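Local coordinates for cell wall binding protein cwp8 (Peptoclostridium difficile, PDB 5J6Q) that probably anchors itself in the clostridial cell wall through a module of three CWB2 domains, as a protein associated with the S-layer, at residues Glu427-Gln439 with Asn527-Ala541. Residues are numbered along the deposited sequence; the frame is centred on the assembly and turned at random.
Sequences EADAMSISARAAQ and NGQLVDALTAAPLAA. With SO4 (sulfate ion), chain D.
Met431 lies against Leu530, Ala533 and Leu534 at the start of helix 531-541. With CG anti to the backbone N (chi1 -169°) and bends at the next two bonds, it sets CG 3.5 Å from Ala533 CB, SD beside Leu534 CB and CE against Leu530 CB. Leu530 reaches back the other way, CD1 lying 3.5 Å from Ala428 CA. Beyond Met431 the contact is made mostly by small residues: Ser434 CB touches Ala537 CB at 3.5 Å, and Ala541 CB nestles among Ala438 CB, Ala435 O and Gln439 N, with Gln439 CB and CG alongside Ala541. These short side chains let the helices 434-438 and 531-541 close to 7.6 Å between axes, at a crossing angle of -48°. At the other end, Asn527 ND2 donates to the anti lone pair of Glu427 OE2 (2.9 Å), with the carboxylate nearly perpendicular to the amide. Arg498 holds Asn527 OD1, which should fix the amide's rotation, while Ser434 OG bonds to Leu326 O. The contact thus joins segments from two of the three CWB2 sequence ranges in a buried interface: helix 329-334 covers Ala438 and Ala541, helix 294-305 lines the far face of 531-541, and Ile433 faces strand 418-423 and helix 498-509.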
ATOM      1  N   GLU A 427       6.031 -36.011  -3.286  1.00 46.75           N
ATOM      2  CA  GLU A 427       6.302 -34.729  -2.585  1.00 50.62           C
ATOM      3  C   GLU A 427       5.090 -33.741  -2.478  1.00 47.09           C
ATOM      4  O   GLU A 427       4.983 -33.056  -1.497  1.00 46.79           O
ATOM      5  CB  GLU A 427       7.483 -34.010  -3.205  1.00 53.50           C
ATOM      6  CG  GLU A 427       7.258 -33.532  -4.616  1.00 61.21           C
ATOM      7  CD  GLU A 427       8.278 -34.110  -5.574  1.00 81.56           C
ATOM      8  OE1 GLU A 427       9.374 -34.494  -5.106  1.00 87.86           O
ATOM      9  OE2 GLU A 427       7.975 -34.192  -6.792  1.00 89.02           O
ATOM     10  N   ALA A 428       4.233 -33.688  -3.453  1.00 45.56           N
ATOM     11  CA  ALA A 428       3.100 -32.821  -3.401  1.00 47.54           C
ATOM     12  C   ALA A 428       2.108 -33.285  -2.282  1.00 50.74           C
ATOM     13  O   ALA A 428       1.404 -32.411  -1.830  1.00 47.27           O
ATOM     14  CB  ALA A 428       2.409 -32.860  -4.720  1.00 45.89           C
ATOM     15  N   ASP A 429       2.041 -34.648  -1.903  1.00 47.78           N
ATOM     16  CA  ASP A 429       1.177 -35.143  -0.801  1.00 47.44           C
ATOM     17  C   ASP A 429       1.886 -34.968   0.499  1.00 45.71           C
ATOM     18  O   ASP A 429       1.252 -34.722   1.544  1.00 44.05           O
ATOM     19  CB  ASP A 429       0.850 -36.658  -0.878  1.00 37.72           C
ATOM     20  CG  ASP A 429      -0.151 -36.999  -1.930  1.00 55.70           C
ATOM     21  OD1 ASP A 429      -0.907 -36.069  -2.390  1.00 60.91           O
ATOM     22  OD2 ASP A 429      -0.213 -38.163  -2.307  1.00 66.42           O
ATOM     23  N   ALA A 430       3.197 -35.166   0.449  1.00 44.07           N
ATOM     24  CA  ALA A 430       4.055 -35.126   1.616  1.00 41.35           C
ATOM     25  C   ALA A 430       4.163 -33.776   2.238  1.00 45.38           C
ATOM     26  O   ALA A 430       4.012 -33.697   3.451  1.00 50.14           O
ATOM     27  CB  ALA A 430       5.429 -35.630   1.238  1.00 44.71           C
ATOM     28  N   MET A 431       4.427 -32.705   1.438  1.00 43.93           N
ATOM     29  CA  MET A 431       4.541 -31.329   1.877  1.00 34.45           C
ATOM     30  C   MET A 431       3.427 -30.892   2.817  1.00 32.61           C
ATOM     31  O   MET A 431       3.612 -30.004   3.599  1.00 28.29           O
ATOM     32  CB  MET A 431       4.417 -30.464   0.666  1.00 36.67           C
ATOM     33  CG  MET A 431       4.760 -29.122   0.944  1.00 37.08           C
ATOM     34  SD  MET A 431       6.572 -29.027   1.175  1.00 44.06           S
ATOM     35  CE  MET A 431       7.097 -29.716  -0.390  1.00 46.86           C
ATOM     36  N   SER A 432       2.289 -31.489   2.689  1.00 27.85           N
ATOM     37  CA  SER A 432       1.141 -31.214   3.510  1.00 31.65           C
ATOM     38  C   SER A 432       1.331 -31.600   5.024  1.00 32.99           C
ATOM     39  O   SER A 432       0.676 -31.028   5.932  1.00 30.74           O
ATOM     40  CB  SER A 432      -0.021 -31.970   2.870  1.00 37.30           C
ATOM     41  OG  SER A 432      -0.657 -31.208   1.852  1.00 34.81           O
ATOM     42  N   ILE A 433       2.252 -32.533   5.297  1.00 34.66           N
ATOM     43  CA  ILE A 433       2.508 -33.003   6.673  1.00 30.20           C
ATOM     44  C   ILE A 433       3.803 -32.425   7.224  1.00 31.25           C
ATOM     45  O   ILE A 433       4.092 -32.670   8.375  1.00 39.18           O
ATOM     46  CB  ILE A 433       2.492 -34.580   6.565  1.00 37.94           C
ATOM     47  CG1 ILE A 433       2.168 -35.215   7.924  1.00 44.39           C
ATOM     48  CG2 ILE A 433       3.859 -35.092   6.061  1.00 35.51           C
ATOM     49  CD1 ILE A 433       0.913 -34.659   8.639  1.00 44.66           C
ATOM     50  N   SER A 434       4.611 -31.627   6.437  1.00 34.69           N
ATOM     51  CA  SER A 434       5.829 -31.037   6.996  1.00 34.06           C
ATOM     52  C   SER A 434       5.595 -30.182   8.252  1.00 36.87           C
ATOM     53  O   SER A 434       6.337 -30.385   9.184  1.00 37.27           O
ATOM     54  CB  SER A 434       6.549 -30.194   5.934  1.00 36.38           C
ATOM     55  OG  SER A 434       7.115 -31.100   4.985  1.00 36.90           O
ATOM     56  N   ALA A 435       4.601 -29.270   8.296  1.00 34.34           N
ATOM     57  CA  ALA A 435       4.465 -28.437   9.492  1.00 41.84           C
ATOM     58  C   ALA A 435       4.185 -29.335  10.712  1.00 36.26           C
ATOM     59  O   ALA A 435       4.803 -29.169  11.709  1.00 34.46           O
ATOM     60  CB  ALA A 435       3.308 -27.446   9.324  1.00 34.67           C
ATOM     61  N   ARG A 436       3.225 -30.268  10.578  1.00 37.60           N
ATOM     62  CA  ARG A 436       2.810 -31.129  11.681  1.00 41.50           C
ATOM     63  C   ARG A 436       3.991 -31.913  12.173  1.00 42.29           C
ATOM     64  O   ARG A 436       4.175 -31.971  13.407  1.00 40.89           O
ATOM     65  CB  ARG A 436       1.671 -32.035  11.207  1.00 42.86           C
ATOM     66  CG  ARG A 436       1.430 -33.203  12.104  1.00 42.89           C
ATOM     67  CD  ARG A 436       0.825 -32.634  13.400  1.00 44.96           C
ATOM     68  NE  ARG A 436       0.549 -33.680  14.361  1.00 50.07           N
ATOM     69  CZ  ARG A 436      -0.325 -33.551  15.366  1.00 62.05           C
ATOM     70  NH1 ARG A 436      -0.516 -34.559  16.206  1.00 52.82           N
ATOM     71  NH2 ARG A 436      -1.013 -32.411  15.536  1.00 45.35           N
ATOM     72  N   ALA A 437       4.816 -32.465  11.240  1.00 36.10           N
ATOM     73  CA  ALA A 437       5.968 -33.220  11.661  1.00 39.88           C
ATOM     74  C   ALA A 437       6.992 -32.321  12.322  1.00 43.66           C
ATOM     75  O   ALA A 437       7.517 -32.711  13.385  1.00 41.85           O
ATOM     76  CB  ALA A 437       6.611 -33.919  10.510  1.00 35.38           C
ATOM     77  N   ALA A 438       7.275 -31.122  11.725  1.00 39.93           N
ATOM     78  CA  ALA A 438       8.226 -30.201  12.307  1.00 39.38           C
ATOM     79  C   ALA A 438       7.735 -29.843  13.707  1.00 40.32           C
ATOM     80  O   ALA A 438       8.535 -29.625  14.590  1.00 43.89           O
ATOM     81  CB  ALA A 438       8.347 -28.917  11.500  1.00 38.55           C
ATOM     82  N   GLN A 439       6.444 -29.753  13.868  1.00 42.97           N
ATOM     83  CA  GLN A 439       5.850 -29.338  15.137  1.00 51.13           C
ATOM     84  C   GLN A 439       5.980 -30.454  16.249  1.00 57.39           C
ATOM     85  O   GLN A 439       5.677 -30.179  17.402  1.00 61.04           O
ATOM     86  CB  GLN A 439       4.373 -29.037  14.915  1.00 50.71           C
ATOM     87  CG  GLN A 439       3.737 -28.441  16.159  1.00 55.32           C
ATOM     88  CD  GLN A 439       2.253 -28.334  16.104  1.00 54.86           C
ATOM     89  OE1 GLN A 439       1.548 -28.475  17.131  1.00 58.00           O
ATOM     90  NE2 GLN A 439       1.708 -28.057  14.959  1.00 52.10           N
ATOM     91  N   ASN A 527       6.296 -29.253  -9.598  1.00 38.51           N
ATOM     92  CA  ASN A 527       6.634 -29.542  -8.188  1.00 39.78           C
ATOM     93  C   ASN A 527       7.783 -28.687  -7.570  1.00 41.18           C
ATOM     94  O   ASN A 527       7.775 -28.426  -6.331  1.00 42.77           O
ATOM     95  CB  ASN A 527       6.877 -31.030  -8.054  1.00 38.90           C
ATOM     96  CG  ASN A 527       5.544 -31.829  -8.132  1.00 48.76           C
ATOM     97  OD1 ASN A 527       4.448 -31.251  -8.329  1.00 45.92           O
ATOM     98  ND2 ASN A 527       5.536 -33.140  -7.945  1.00 44.60           N
ATOM     99  N   GLY A 528       8.721 -28.215  -8.391  1.00 44.39           N
ATOM    100  CA  GLY A 528       9.728 -27.312  -7.883  1.00 40.87           C
ATOM    101  C   GLY A 528       9.088 -26.122  -7.166  1.00 46.17           C
ATOM    102  O   GLY A 528       9.715 -25.540  -6.263  1.00 43.44           O
ATOM    103  N   GLN A 529       7.786 -25.768  -7.512  1.00 40.81           N
ATOM    104  CA  GLN A 529       7.157 -24.605  -6.858  1.00 34.21           C
ATOM    105  C   GLN A 529       6.712 -24.920  -5.384  1.00 36.13           C
ATOM    106  O   GLN A 529       6.219 -24.043  -4.680  1.00 35.07           O
ATOM    107  CB  GLN A 529       5.952 -24.117  -7.698  1.00 38.04           C
ATOM    108  CG  GLN A 529       6.428 -23.464  -9.008  1.00 41.35           C
ATOM    109  CD  GLN A 529       7.311 -22.282  -8.772  1.00 43.28           C
ATOM    110  OE1 GLN A 529       6.970 -21.342  -8.103  1.00 47.21           O
ATOM    111  NE2 GLN A 529       8.458 -22.298  -9.427  1.00 54.21           N
ATOM    112  N   LEU A 530       6.882 -26.152  -4.962  1.00 33.47           N
ATOM    113  CA  LEU A 530       6.576 -26.540  -3.590  1.00 38.25           C
ATOM    114  C   LEU A 530       7.662 -26.029  -2.665  1.00 38.40           C
ATOM    115  O   LEU A 530       7.545 -26.156  -1.417  1.00 39.64           O
ATOM    116  CB  LEU A 530       6.455 -28.066  -3.486  1.00 32.31           C
ATOM    117  CG  LEU A 530       5.079 -28.565  -4.096  1.00 33.13           C
ATOM    118  CD1 LEU A 530       5.248 -30.110  -4.059  1.00 29.23           C
ATOM    119  CD2 LEU A 530       3.827 -28.199  -3.209  1.00 36.68           C
ATOM    120  N   VAL A 531       8.708 -25.397  -3.236  1.00 34.36           N
ATOM    121  CA  VAL A 531       9.804 -24.952  -2.350  1.00 37.70           C
ATOM    122  C   VAL A 531       9.341 -23.917  -1.329  1.00 33.55           C
ATOM    123  O   VAL A 531       9.844 -23.892  -0.215  1.00 34.37           O
ATOM    124  CB  VAL A 531      10.957 -24.382  -3.211  1.00 39.27           C
ATOM    125  CG1 VAL A 531      10.426 -23.194  -4.038  1.00 36.00           C
ATOM    126  CG2 VAL A 531      12.127 -23.940  -2.299  1.00 33.62           C
ATOM    127  N   ASP A 532       8.365 -23.057  -1.693  1.00 33.60           N
ATOM    128  CA  ASP A 532       7.909 -22.053  -0.724  1.00 33.36           C
ATOM    129  C   ASP A 532       7.281 -22.752   0.541  1.00 27.83           C
ATOM    130  O   ASP A 532       7.520 -22.364   1.684  1.00 31.80           O
ATOM    131  CB  ASP A 532       6.894 -21.099  -1.401  1.00 30.52           C
ATOM    132  CG  ASP A 532       7.563 -20.120  -2.388  1.00 34.99           C
ATOM    133  OD1 ASP A 532       8.828 -20.010  -2.381  1.00 36.80           O
ATOM    134  OD2 ASP A 532       6.854 -19.476  -3.124  1.00 36.23           O
ATOM    135  N   ALA A 533       6.464 -23.731   0.280  1.00 26.06           N
ATOM    136  CA  ALA A 533       5.805 -24.510   1.234  1.00 33.51           C
ATOM    137  C   ALA A 533       6.896 -25.108   2.176  1.00 33.24           C
ATOM    138  O   ALA A 533       6.780 -24.980   3.389  1.00 35.62           O
ATOM    139  CB  ALA A 533       5.013 -25.611   0.553  1.00 32.73           C
ATOM    140  N   LEU A 534       7.936 -25.741   1.614  1.00 34.29           N
ATOM    141  CA  LEU A 534       8.963 -26.354   2.415  1.00 32.71           C
ATOM    142  C   LEU A 534       9.788 -25.282   3.205  1.00 35.36           C
ATOM    143  O   LEU A 534      10.066 -25.539   4.353  1.00 34.21           O
ATOM    144  CB  LEU A 534       9.796 -27.347   1.546  1.00 35.15           C
ATOM    145  CG  LEU A 534      10.912 -26.756   0.810  1.00 48.92           C
ATOM    146  CD1 LEU A 534      12.183 -26.719   1.735  1.00 42.46           C
ATOM    147  CD2 LEU A 534      11.127 -27.551  -0.459  1.00 51.72           C
ATOM    148  N   THR A 535      10.107 -24.072   2.680  1.00 38.28           N
ATOM    149  CA  THR A 535      10.838 -23.141   3.587  1.00 33.95           C
ATOM    150  C   THR A 535       9.927 -22.634   4.716  1.00 34.05           C
ATOM    151  O   THR A 535      10.433 -22.378   5.810  1.00 31.06           O
ATOM    152  CB  THR A 535      11.411 -21.923   2.856  1.00 31.71           C
ATOM    153  OG1 THR A 535      10.415 -21.233   2.142  1.00 34.24           O
ATOM    154  CG2 THR A 535      12.533 -22.306   1.889  1.00 36.16           C
ATOM    155  N   ALA A 536       8.568 -22.544   4.480  1.00 32.74           N
ATOM    156  CA  ALA A 536       7.705 -22.109   5.562  1.00 31.16           C
ATOM    157  C   ALA A 536       7.207 -23.202   6.550  1.00 31.40           C
ATOM    158  O   ALA A 536       6.645 -22.837   7.622  1.00 32.65           O
ATOM    159  CB  ALA A 536       6.480 -21.371   5.005  1.00 30.74           C
ATOM    160  N   ALA A 537       7.375 -24.451   6.294  1.00 32.28           N
ATOM    161  CA  ALA A 537       6.798 -25.396   7.230  1.00 29.80           C
ATOM    162  C   ALA A 537       7.340 -25.192   8.741  1.00 31.03           C
ATOM    163  O   ALA A 537       6.511 -25.339   9.591  1.00 30.06           O
ATOM    164  CB  ALA A 537       7.045 -26.819   6.762  1.00 26.26           C
ATOM    165  N   PRO A 538       8.652 -24.914   9.088  1.00 32.24           N
ATOM    166  CA  PRO A 538       9.049 -24.734  10.528  1.00 36.02           C
ATOM    167  C   PRO A 538       8.383 -23.523  11.066  1.00 38.47           C
ATOM    168  O   PRO A 538       8.125 -23.413  12.279  1.00 44.23           O
ATOM    169  CB  PRO A 538      10.600 -24.597  10.481  1.00 36.81           C
ATOM    170  CG  PRO A 538      10.951 -24.660   8.902  1.00 36.55           C
ATOM    171  CD  PRO A 538       9.803 -25.309   8.257  1.00 36.28           C
ATOM    172  N   LEU A 539       8.109 -22.517  10.151  1.00 38.38           N
ATOM    173  CA  LEU A 539       7.429 -21.336  10.591  1.00 36.10           C
ATOM    174  C   LEU A 539       5.975 -21.693  10.950  1.00 37.86           C
ATOM    175  O   LEU A 539       5.495 -21.349  12.076  1.00 33.72           O
ATOM    176  CB  LEU A 539       7.554 -20.253   9.529  1.00 39.11           C
ATOM    177  CG  LEU A 539       6.532 -19.138   9.703  1.00 37.84           C
ATOM    178  CD1 LEU A 539       6.879 -18.318  10.930  1.00 26.00           C
ATOM    179  CD2 LEU A 539       6.573 -18.186   8.542  1.00 24.03           C
ATOM    180  N   ALA A 540       5.270 -22.403  10.059  1.00 33.54           N
ATOM    181  CA  ALA A 540       3.920 -22.823  10.413  1.00 34.84           C
ATOM    182  C   ALA A 540       3.987 -23.773  11.666  1.00 35.34           C
ATOM    183  O   ALA A 540       3.076 -23.679  12.484  1.00 33.32           O
ATOM    184  CB  ALA A 540       3.267 -23.572   9.295  1.00 30.58           C
ATOM    185  N   ALA A 541       5.044 -24.660  11.794  1.00 32.79           N
ATOM    186  CA  ALA A 541       5.150 -25.516  13.004  1.00 39.81           C
ATOM    187  C   ALA A 541       5.216 -24.618  14.267  1.00 40.14           C
ATOM    188  O   ALA A 541       4.483 -24.888  15.245  1.00 38.85           O
ATOM    189  CB  ALA A 541       6.416 -26.362  12.959  1.00 35.77           C
TER
HETATM  190  S   SO4 D 703      11.284 -18.984  -8.633  1.00 79.78           S
HETATM  191  O1  SO4 D 703      10.877 -20.208  -9.387  1.00 80.52           O
HETATM  192  O2  SO4 D 703      11.413 -17.908  -9.458  1.00 79.58           O
HETATM  193  O3  SO4 D 703      12.517 -19.153  -7.997  1.00 80.12           O
HETATM  194  O4  SO4 D 703      10.226 -18.680  -7.576  1.00 82.33           O